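Local coordinates for protein cellulase (Soil metagenome, PDB 5I2U) that probably hydrolyses the beta-1,4-glucosidic bonds of cellulose as a halotolerant cellulase of glycoside hydrolase family 5, at residues L108-I119 / M146-V156. Residues are numbered along the deposited sequence; the frame is centred on the assembly and turned at random.
Sequences LQCITPVIESAI and MAEKYGEYPNV. With MG (magnesium ion), chain H.
I119, Y150 and I115 bury the most area where residues 108-119 meet residues 146-156. The I115 methyl CG2 stands 3.7 Å from the centroid of the Y150 ring and 6° off its normal, a CH-pi contact centred on the face. The other I115 branch runs past the rim, its CD1 3.8 Å from Y150 CE2. Because CG2 is anti to the backbone N and CG1 anti to the carbonyl carbon (chi1 -66°), both branches can face the tyrosine. Its opposite face takes CB of the preceding K149, nearer the rim, so the ring is held between two aliphatic groups. The phenol oxygen continues to T112: a water lies 2.9 Å from Y150 OH and gives a hydrogen bond to T112 OG1, which itself donates to L108 O at 2.6 Å. A leucine in place of Y150 would probably leave that water without its phenol partner and I115 CG2 without an aromatic face to rest on.

The axes of the two helical segments are 13.0 Å apart at closest, a spacing bridged by these long side chains. The helical parts belong to successive outer helices, 104-120 and 136-150, of the eight-stranded TIM barrel; strand 124-130 runs between them in sequence and packs beneath, its I127 touching both I115 and V156. M146 fills the other end of the interface, its SD 3.8 Å from I111 CD1.

Toward the C-terminal part of helix 104-120, I119 CD1 sits over the Y153 ring, 3.8 Å from the centroid and 11° off the normal, while CG1 packs across the N155 amide. N155 ND2 hydrogen-bonds to I123 O. In the preceding type I turn, Y150-Y153, G151 O binds magnesium at 2.2 Å, together with D187, D189, N190 and two waters.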
# COMPACT_ATOMS: atom_id res chain seq x y z
N LEU A 108 14.72 -0.04 -9.83
CA LEU A 108 14.53 1.37 -10.18
C LEU A 108 13.93 1.56 -11.59
O LEU A 108 13.15 2.50 -11.80
CB LEU A 108 15.83 2.18 -10.04
CG LEU A 108 16.38 2.31 -8.61
CD1 LEU A 108 17.76 2.95 -8.63
CD2 LEU A 108 15.45 3.09 -7.69
N GLN A 109 14.25 0.67 -12.52
CA GLN A 109 13.58 0.64 -13.85
C GLN A 109 12.07 0.37 -13.76
O GLN A 109 11.31 0.88 -14.58
CB GLN A 109 14.24 -0.41 -14.77
CG GLN A 109 15.58 0.05 -15.37
CD GLN A 109 16.41 -1.08 -15.97
OE1 GLN A 109 17.63 -1.05 -15.89
NE2 GLN A 109 15.76 -2.08 -16.56
N CYS A 110 11.63 -0.40 -12.77
CA CYS A 110 10.20 -0.73 -12.61
C CYS A 110 9.39 0.37 -11.91
O CYS A 110 8.37 0.80 -12.41
CB CYS A 110 10.04 -2.05 -11.87
SG CYS A 110 10.56 -3.50 -12.84
N ILE A 111 9.86 0.83 -10.76
CA ILE A 111 9.11 1.79 -9.93
C ILE A 111 9.02 3.22 -10.52
O ILE A 111 8.06 3.94 -10.28
CB ILE A 111 9.63 1.85 -8.48
CG1 ILE A 111 11.04 2.46 -8.38
CG2 ILE A 111 9.60 0.46 -7.86
CD1 ILE A 111 11.41 2.90 -6.97
N THR A 112 10.03 3.61 -11.29
CA THR A 112 10.14 4.97 -11.82
C THR A 112 8.98 5.35 -12.76
O THR A 112 8.37 6.39 -12.55
CB THR A 112 11.53 5.17 -12.47
OG1 THR A 112 12.52 4.99 -11.45
CG2 THR A 112 11.69 6.57 -13.10
N PRO A 113 8.66 4.51 -13.76
CA PRO A 113 7.48 4.84 -14.58
C PRO A 113 6.15 4.82 -13.81
O PRO A 113 5.26 5.58 -14.13
CB PRO A 113 7.49 3.76 -15.68
CG PRO A 113 8.43 2.70 -15.20
CD PRO A 113 9.42 3.38 -14.33
N VAL A 114 6.04 3.97 -12.79
CA VAL A 114 4.83 3.93 -11.97
C VAL A 114 4.68 5.24 -11.16
O VAL A 114 3.58 5.81 -11.10
CB VAL A 114 4.82 2.69 -11.05
CG1 VAL A 114 3.60 2.69 -10.10
CG2 VAL A 114 4.83 1.43 -11.90
N ILE A 115 5.78 5.70 -10.56
CA ILE A 115 5.78 6.96 -9.78
C ILE A 115 5.49 8.14 -10.71
O ILE A 115 4.61 8.94 -10.43
CB ILE A 115 7.11 7.19 -9.04
CG1 ILE A 115 7.33 6.13 -7.95
CG2 ILE A 115 7.14 8.57 -8.38
CD1 ILE A 115 8.77 5.95 -7.54
N GLU A 116 6.24 8.22 -11.81
CA GLU A 116 6.04 9.27 -12.80
C GLU A 116 4.61 9.28 -13.32
O GLU A 116 3.98 10.33 -13.37
CB GLU A 116 7.02 9.13 -13.96
CG GLU A 116 8.43 9.65 -13.66
CD GLU A 116 9.41 9.35 -14.78
OE1 GLU A 116 9.01 8.73 -15.81
OE2 GLU A 116 10.60 9.73 -14.64
N SER A 117 4.08 8.11 -13.67
CA SER A 117 2.73 8.03 -14.22
C SER A 117 1.65 8.47 -13.20
O SER A 117 0.65 9.08 -13.58
CB SER A 117 2.44 6.62 -14.75
OG SER A 117 1.15 6.53 -15.33
N ALA A 118 1.85 8.15 -11.93
CA ALA A 118 0.96 8.62 -10.87
C ALA A 118 0.99 10.16 -10.74
O ALA A 118 -0.04 10.79 -10.49
CB ALA A 118 1.34 7.98 -9.54
N ILE A 119 2.17 10.76 -10.92
CA ILE A 119 2.28 12.22 -11.01
C ILE A 119 1.51 12.71 -12.24
O ILE A 119 0.63 13.57 -12.12
CB ILE A 119 3.77 12.71 -11.01
CG1 ILE A 119 4.39 12.52 -9.62
CG2 ILE A 119 3.87 14.17 -11.43
CD1 ILE A 119 5.90 12.53 -9.60
N MET A 146 14.77 8.32 -2.73
CA MET A 146 13.37 8.56 -3.10
C MET A 146 12.88 9.89 -2.52
O MET A 146 12.19 10.64 -3.20
CB MET A 146 12.47 7.41 -2.62
CG MET A 146 12.62 6.09 -3.38
SD MET A 146 12.17 6.11 -5.12
CE MET A 146 13.80 6.22 -5.88
N ALA A 147 13.24 10.16 -1.27
CA ALA A 147 12.90 11.44 -0.63
C ALA A 147 13.47 12.64 -1.39
O ALA A 147 12.77 13.63 -1.56
CB ALA A 147 13.36 11.47 0.81
N GLU A 148 14.72 12.52 -1.84
CA GLU A 148 15.39 13.60 -2.58
C GLU A 148 14.72 13.82 -3.93
O GLU A 148 14.40 14.94 -4.28
CB GLU A 148 16.91 13.33 -2.75
CG GLU A 148 17.71 14.31 -3.69
CD GLU A 148 17.62 15.80 -3.29
OE1 GLU A 148 17.24 16.13 -2.14
OE2 GLU A 148 17.93 16.66 -4.15
N LYS A 149 14.50 12.74 -4.67
CA LYS A 149 13.89 12.83 -6.00
C LYS A 149 12.46 13.32 -5.96
O LYS A 149 12.07 14.16 -6.78
CB LYS A 149 13.91 11.46 -6.71
CG LYS A 149 15.26 11.08 -7.32
CD LYS A 149 15.09 10.27 -8.61
CE LYS A 149 14.81 11.17 -9.80
NZ LYS A 149 14.46 10.41 -11.04
N TYR A 150 11.66 12.77 -5.04
CA TYR A 150 10.20 12.87 -5.17
C TYR A 150 9.46 13.50 -3.99
O TYR A 150 8.24 13.57 -4.02
CB TYR A 150 9.61 11.47 -5.44
CG TYR A 150 10.07 10.78 -6.72
CD1 TYR A 150 9.82 11.34 -7.97
CD2 TYR A 150 10.71 9.55 -6.67
CE1 TYR A 150 10.22 10.70 -9.14
CE2 TYR A 150 11.11 8.90 -7.83
CZ TYR A 150 10.86 9.48 -9.06
OH TYR A 150 11.27 8.85 -10.22
N GLY A 151 10.19 13.98 -2.97
CA GLY A 151 9.57 14.44 -1.72
C GLY A 151 8.77 15.73 -1.77
O GLY A 151 7.99 16.01 -0.85
N GLU A 152 8.93 16.52 -2.84
CA GLU A 152 8.14 17.74 -3.03
C GLU A 152 6.79 17.48 -3.68
O GLU A 152 5.89 18.32 -3.59
CB GLU A 152 8.92 18.79 -3.83
CG GLU A 152 10.05 19.43 -3.04
CD GLU A 152 9.72 20.82 -2.53
OE1 GLU A 152 8.57 21.05 -2.07
OE2 GLU A 152 10.61 21.68 -2.57
N TYR A 153 6.63 16.32 -4.34
CA TYR A 153 5.36 15.94 -4.95
C TYR A 153 4.39 15.48 -3.89
O TYR A 153 4.74 14.60 -3.08
CB TYR A 153 5.56 14.85 -5.99
CG TYR A 153 6.40 15.32 -7.14
CD1 TYR A 153 5.84 16.10 -8.15
CD2 TYR A 153 7.76 15.02 -7.21
CE1 TYR A 153 6.60 16.55 -9.22
CE2 TYR A 153 8.54 15.47 -8.27
CZ TYR A 153 7.95 16.24 -9.27
OH TYR A 153 8.69 16.70 -10.32
N PRO A 154 3.17 16.03 -3.89
CA PRO A 154 2.16 15.58 -2.91
C PRO A 154 1.65 14.16 -3.16
O PRO A 154 1.10 13.52 -2.24
CB PRO A 154 1.04 16.61 -3.06
CG PRO A 154 1.14 17.04 -4.48
CD PRO A 154 2.60 17.02 -4.84
N ASN A 155 1.85 13.64 -4.37
CA ASN A 155 1.43 12.26 -4.73
C ASN A 155 2.06 11.15 -3.90
O ASN A 155 1.46 10.10 -3.73
CB ASN A 155 1.77 11.94 -6.18
CG ASN A 155 1.35 13.03 -7.13
OD1 ASN A 155 1.75 14.18 -6.96
ND2 ASN A 155 0.59 12.67 -8.16
N VAL A 156 3.27 11.40 -3.40
CA VAL A 156 4.13 10.32 -2.94
C VAL A 156 3.91 10.00 -1.47
O VAL A 156 3.97 10.89 -0.63
CB VAL A 156 5.60 10.68 -3.22
CG1 VAL A 156 6.55 9.67 -2.61
CG2 VAL A 156 5.79 10.78 -4.73
MG MG H . 7.15 16.69 1.04
O HOH W 1 13.54 7.09 -9.77
O HOH W 2 8.87 18.29 0.56
O HOH W 3 5.93 18.11 0.20